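PDB 2GLF: probable M18 family aminopeptidase 1 from Thermotoga maritima, which probably acts as a zinc-dependent aminopeptidase of the M18 family, removing N-terminal residues from peptides, and carries manganese ions in this crystal. Local coordinates for residues F76-D81 / K302-K307; P345-G350 / A420-H425. One frame throughout, in Å; residues are numbered along the deposited sequence.

Contact 1 of 2, residues F76-D81 / K302-K307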
loop_
_atom_site.group_PDB
_atom_site.type_symbol
_atom_site.label_atom_id
_atom_site.label_comp_id
_atom_site.label_asym_id
_atom_site.label_seq_id
_atom_site.Cartn_x
_atom_site.Cartn_y
_atom_site.Cartn_z
ATOM N N PHE A 76 -31.768 -5.403 51.876
ATOM C CA PHE A 76 -33.093 -4.815 51.808
ATOM C C PHE A 76 -33.512 -4.195 53.128
ATOM O O PHE A 76 -32.893 -4.404 54.175
ATOM C CB PHE A 76 -34.149 -5.856 51.420
ATOM C CG PHE A 76 -33.822 -6.623 50.178
ATOM C CD1 PHE A 76 -33.242 -7.890 50.259
ATOM C CD2 PHE A 76 -34.081 -6.080 48.920
ATOM C CE1 PHE A 76 -32.924 -8.599 49.108
ATOM C CE2 PHE A 76 -33.764 -6.784 47.760
ATOM C CZ PHE A 76 -33.186 -8.044 47.852
ATOM N N ARG A 77 -34.571 -3.404 53.040
ATOM C CA ARG A 77 -35.192 -2.759 54.182
ATOM C C ARG A 77 -36.671 -2.881 53.852
ATOM O O ARG A 77 -37.312 -1.919 53.429
ATOM C CB ARG A 77 -34.770 -1.289 54.305
ATOM C CG ARG A 77 -33.417 -1.107 54.958
ATOM C CD ARG A 77 -33.097 0.353 55.194
ATOM N NE ARG A 77 -34.065 0.984 56.086
ATOM C CZ ARG A 77 -34.079 2.284 56.378
ATOM N NH1 ARG A 77 -33.175 3.099 55.851
ATOM N NH2 ARG A 77 -35.009 2.774 57.190
ATOM N N VAL A 78 -37.183 -4.104 53.990
ATOM C CA VAL A 78 -38.583 -4.387 53.721
ATOM C C VAL A 78 -39.357 -3.589 54.751
ATOM O O VAL A 78 -39.083 -3.681 55.951
ATOM C CB VAL A 78 -38.888 -5.880 53.877
ATOM C CG1 VAL A 78 -40.358 -6.128 53.655
ATOM C CG2 VAL A 78 -38.071 -6.677 52.879
ATOM N N VAL A 79 -40.315 -2.803 54.278
ATOM C CA VAL A 79 -41.093 -1.948 55.152
ATOM C C VAL A 79 -42.591 -2.058 54.890
ATOM O O VAL A 79 -43.403 -1.441 55.579
ATOM C CB VAL A 79 -40.609 -0.487 54.985
ATOM C CG1 VAL A 79 -41.506 0.472 55.722
ATOM C CG2 VAL A 79 -39.185 -0.365 55.516
ATOM N N ASP A 80 -42.958 -2.855 53.896
ATOM C CA ASP A 80 -44.362 -3.044 53.564
ATOM C C ASP A 80 -44.509 -4.354 52.801
ATOM O O ASP A 80 -43.587 -5.170 52.775
ATOM C CB ASP A 80 -44.869 -1.889 52.704
ATOM C CG ASP A 80 -46.381 -1.734 52.769
ATOM O OD1 ASP A 80 -47.090 -2.765 52.774
ATOM O OD2 ASP A 80 -46.865 -0.583 52.808
ATOM N N ASP A 81 -45.668 -4.564 52.194
ATOM C CA ASP A 81 -45.912 -5.765 51.419
ATOM C C ASP A 81 -45.085 -5.635 50.128
ATOM O O ASP A 81 -45.214 -4.644 49.406
ATOM C CB ASP A 81 -47.409 -5.849 51.109
ATOM C CG ASP A 81 -47.770 -7.046 50.263
ATOM O OD1 ASP A 81 -48.955 -7.152 49.893
ATOM O OD2 ASP A 81 -46.884 -7.876 49.967
ATOM N N LYS A 302 -42.104 -15.469 50.328
ATOM C CA LYS A 302 -42.607 -16.631 51.056
ATOM C C LYS A 302 -42.775 -16.248 52.511
ATOM O O LYS A 302 -43.762 -16.616 53.150
ATOM C CB LYS A 302 -41.632 -17.801 50.952
ATOM C CG LYS A 302 -41.440 -18.298 49.541
ATOM C CD LYS A 302 -42.749 -18.774 48.929
ATOM C CE LYS A 302 -43.263 -20.022 49.621
ATOM N NZ LYS A 302 -44.498 -20.530 48.969
HETATM N N MSE A 303 -41.804 -15.498 53.023
HETATM C CA MSE A 303 -41.837 -15.050 54.405
HETATM C C MSE A 303 -43.051 -14.166 54.677
HETATM O O MSE A 303 -43.508 -14.063 55.810
HETATM C CB MSE A 303 -40.553 -14.305 54.744
HETATM C CG MSE A 303 -39.320 -15.177 54.630
HETATM SE SE MSE A 303 -37.719 -14.267 55.191
HETATM C CE MSE A 303 -37.487 -15.052 56.956
ATOM N N GLN A 304 -43.568 -13.529 53.632
ATOM C CA GLN A 304 -44.742 -12.684 53.771
ATOM C C GLN A 304 -45.984 -13.490 53.411
ATOM O O GLN A 304 -47.065 -12.938 53.213
ATOM C CB GLN A 304 -44.626 -11.460 52.871
ATOM C CG GLN A 304 -43.579 -10.478 53.346
ATOM C CD GLN A 304 -43.581 -9.179 52.562
ATOM O OE1 GLN A 304 -42.827 -8.254 52.876
ATOM N NE2 GLN A 304 -44.427 -9.101 51.538
ATOM N N GLY A 305 -45.812 -14.805 53.321
ATOM C CA GLY A 305 -46.924 -15.681 53.007
ATOM C C GLY A 305 -47.227 -15.880 51.536
ATOM O O GLY A 305 -48.300 -16.376 51.203
ATOM N N ALA A 306 -46.302 -15.508 50.654
ATOM C CA ALA A 306 -46.524 -15.668 49.213
ATOM C C ALA A 306 -47.069 -17.059 48.913
ATOM O O ALA A 306 -46.525 -18.066 49.373
ATOM C CB ALA A 306 -45.222 -15.441 48.450
ATOM N N LYS A 307 -48.146 -17.126 48.142
ATOM C CA LYS A 307 -48.719 -18.424 47.834
ATOM C C LYS A 307 -48.132 -19.053 46.574
ATOM O O LYS A 307 -47.485 -20.099 46.652
ATOM C CB LYS A 307 -50.239 -18.316 47.722
ATOM C CG LYS A 307 -50.964 -19.626 48.012
ATOM C CD LYS A 307 -50.384 -20.322 49.247
ATOM C CE LYS A 307 -50.387 -19.418 50.475
ATOM N NZ LYS A 307 -49.618 -20.006 51.611
#

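Contact 2 of 2, residues P345-G350 / A420-H425. With MN (manganese (II) ion), chain F.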
loop_
_atom_site.group_PDB
_atom_site.type_symbol
_atom_site.label_atom_id
_atom_site.label_comp_id
_atom_site.label_asym_id
_atom_site.label_seq_id
_atom_site.Cartn_x
_atom_site.Cartn_y
_atom_site.Cartn_z
ATOM N N PRO A 345 -21.587 14.931 30.306
ATOM C CA PRO A 345 -21.481 15.401 31.686
ATOM C C PRO A 345 -20.171 16.119 31.980
ATOM O O PRO A 345 -19.138 15.825 31.371
ATOM C CB PRO A 345 -21.612 14.116 32.488
ATOM C CG PRO A 345 -20.903 13.133 31.615
ATOM C CD PRO A 345 -21.447 13.467 30.240
ATOM N N LYS A 346 -20.225 17.059 32.920
ATOM C CA LYS A 346 -19.052 17.821 33.342
ATOM C C LYS A 346 -18.857 17.537 34.833
ATOM O O LYS A 346 -19.840 17.370 35.570
ATOM C CB LYS A 346 -19.286 19.321 33.139
ATOM C CG LYS A 346 -19.643 19.735 31.727
ATOM C CD LYS A 346 -18.447 19.658 30.799
ATOM C CE LYS A 346 -18.274 20.966 30.043
ATOM N NZ LYS A 346 -18.079 22.084 31.000
ATOM N N LEU A 347 -17.600 17.485 35.275
ATOM C CA LEU A 347 -17.290 17.230 36.685
ATOM C C LEU A 347 -17.834 18.318 37.608
ATOM O O LEU A 347 -17.706 19.505 37.325
ATOM C CB LEU A 347 -15.776 17.132 36.895
ATOM C CG LEU A 347 -15.023 15.942 36.308
ATOM C CD1 LEU A 347 -13.525 16.191 36.442
ATOM C CD2 LEU A 347 -15.428 14.670 37.028
ATOM N N GLY A 348 -18.441 17.905 38.715
ATOM C CA GLY A 348 -18.974 18.861 39.668
ATOM C C GLY A 348 -20.307 19.499 39.312
ATOM O O GLY A 348 -20.742 20.441 39.982
ATOM N N TYR A 349 -20.963 19.003 38.268
ATOM C CA TYR A 349 -22.249 19.565 37.880
ATOM C C TYR A 349 -23.430 18.645 38.157
ATOM O O TYR A 349 -24.446 18.690 37.458
ATOM C CB TYR A 349 -22.223 20.004 36.411
ATOM C CG TYR A 349 -21.565 21.356 36.241
ATOM C CD1 TYR A 349 -20.186 21.511 36.402
ATOM C CD2 TYR A 349 -22.331 22.498 36.016
ATOM C CE1 TYR A 349 -19.596 22.770 36.349
ATOM C CE2 TYR A 349 -21.748 23.758 35.965
ATOM C CZ TYR A 349 -20.384 23.887 36.133
ATOM O OH TYR A 349 -19.816 25.137 36.098
ATOM N N GLY A 350 -23.284 17.815 39.185
ATOM C CA GLY A 350 -24.357 16.925 39.583
ATOM C C GLY A 350 -24.281 15.475 39.161
ATOM O O GLY A 350 -23.312 15.040 38.544
ATOM N N ALA A 420 -19.837 11.226 36.910
ATOM C CA ALA A 420 -18.987 11.189 35.724
ATOM C C ALA A 420 -17.528 11.022 36.130
ATOM O O ALA A 420 -17.074 11.652 37.086
ATOM C CB ALA A 420 -19.159 12.473 34.920
ATOM N N LEU A 421 -16.792 10.178 35.408
ATOM C CA LEU A 421 -15.382 9.946 35.727
ATOM C C LEU A 421 -14.426 10.282 34.590
ATOM O O LEU A 421 -14.788 10.267 33.416
ATOM C CB LEU A 421 -15.127 8.481 36.114
ATOM C CG LEU A 421 -15.834 7.800 37.275
ATOM C CD1 LEU A 421 -15.245 6.421 37.434
ATOM C CD2 LEU A 421 -15.662 8.596 38.548
ATOM N N LEU A 422 -13.187 10.564 34.972
ATOM C CA LEU A 422 -12.125 10.866 34.035
ATOM C C LEU A 422 -11.150 9.697 34.132
ATOM O O LEU A 422 -10.792 9.282 35.224
ATOM C CB LEU A 422 -11.446 12.173 34.432
ATOM C CG LEU A 422 -11.706 13.381 33.524
ATOM C CD1 LEU A 422 -13.148 13.402 33.064
ATOM C CD2 LEU A 422 -11.346 14.654 34.263
ATOM N N GLY A 423 -10.746 9.147 32.994
ATOM C CA GLY A 423 -9.826 8.026 33.010
ATOM C C GLY A 423 -10.457 6.745 33.532
ATOM O O GLY A 423 -9.840 6.000 34.302
HETATM N N MSE A 424 -11.692 6.477 33.123
HETATM C CA MSE A 424 -12.369 5.264 33.562
HETATM C C MSE A 424 -11.526 4.040 33.165
HETATM O O MSE A 424 -10.931 4.007 32.094
HETATM C CB MSE A 424 -13.760 5.187 32.928
HETATM C CG MSE A 424 -14.725 4.233 33.624
HETATM SE SE MSE A 424 -16.504 4.216 32.816
HETATM C CE MSE A 424 -16.632 2.339 32.327
ATOM N N HIS A 425 -11.481 3.046 34.048
ATOM C CA HIS A 425 -10.724 1.806 33.858
ATOM C C HIS A 425 -9.216 1.904 34.056
ATOM O O HIS A 425 -8.524 0.890 34.038
ATOM C CB HIS A 425 -11.015 1.183 32.499
ATOM C CG HIS A 425 -12.328 0.476 32.442
ATOM N ND1 HIS A 425 -12.612 -0.496 31.510
ATOM C CD2 HIS A 425 -13.431 0.587 33.217
ATOM C CE1 HIS A 425 -13.830 -0.959 31.715
ATOM N NE2 HIS A 425 -14.349 -0.318 32.746
HETATM MN MN MN F . -16.507 -0.676 33.789
HETATM O O HOH W 1 -21.103 13.548 37.535
#

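Contact 1 of 2, residues F76-D81 / K302-K307
D81 and Q304 are the closest backbone neighbours here, CA to CA 7.4 Å, where the loop leaving strand 73-77 runs by the C-terminal end of helix 292-303. The meeting is small, 119 Å² buried in all, and one side chain carries most of it: Q304 reaches out with CG turned anti to its own carbonyl carbon (chi1 -71°) and the chain extended beyond. Its amide group comes up beside the D80 carbonyl, Q304 CD lying 4.0 Å from D80 O, and against the CG1 methyl of V78, the two side chains running antiparallel past each other. On its other neighbour, D81, the carboxylate plane stands 63° from the amide plane, and D81 OD2 already accepts a hydrogen bond from the backbone N of K83. With an alanine here the whole amide would be gone, and the V78 methyl and the D80 carbonyl would probably lose the group that now lies against them, opening a gap between loop and helix end. Elsewhere at this helix end, K302 NZ bonds A306 O at 3.2 Å and also forms a salt bridge to D308 of the second subunit. The helix finishes in a Schellman motif, with G305 N bonded to K302 O and A306 N to L301 O: a capped helix end packed by the loop that leaves strand 73-77, an inner strand of the mixed sheet, with F76 and V78 resting on I300.

Contact 2 of 2, residues P345-G350 / A420-H425
A420 and L422 pack against the type II turn K346-Y349 near the C-terminal part of strand 414-421, ahead of the loop that carries H425, a ligand of a manganese ion in what is probably the active site. P345, ahead of the turn, lays the CB-CG side of its ring over the A420 methyl, both P345 CB and P345 CG being 3.8 Å from A420 CB. L347 makes the other half of the contact. Its CG lies beside the backbone N (chi1 -68°), and the two branches divide the work: L347 CD1 meets L422 CD2 at 3.4 Å, the two side chains crossing at a slant, while L347 CD2 sits 3.4 Å from A420 O. L422 is further covered by I430 and by I187 of the third subunit.

The polar link between the segments is a single water. It accepts from A420 N at 2.7 Å and donates to G350 O at 2.9 Å, bridging the backbones just before strand 351-354 takes up its place beside strand 414-421. G350 O has a second partner in Q388 NE2, and D435 takes the N-H of G348 in the turn and of G350 just after it.

Farther along, H425 NE2 binds manganese at 2.4 Å, with D249 and E279 completing the protein ligands of that ion. H425 ND1 is bonded to G121 O, and the ring meets H167 of the third subunit edge-to-face; with the metal, these two neighbours are likely to hold the ring's orientation. Chemically, the joint between turn and strand is mostly apolar, methyls and the proline ring against methyls, apart from L347 CD2 beside the A420 carbonyl; the water satisfies the A420 N-H and adds a bond to G350 O, and the metal chemistry stays at the far end of the loop.

Overall arrangement
From the N terminus, with 220 residues between its two segments, contact 1 closes a long loop from the end of strand 73-77 to the end of helix 292-303. That loop takes in the six-stranded antiparallel sheet as well as the metal ligands H92, D249 and E279. Contact 2 opens only afterwards and closes a shorter loop, containing helix 370-382 and strands 351-354 and 387-389, so the two stand in series and neither nests nor crosses. Both reach the same mixed sheet, through strand 73-77 in one case and 414-421 in the other. Their centres are 38 Å apart and their nearest atoms about 23 Å; contact 2 leads to the metal centre, contact 1 lies well away.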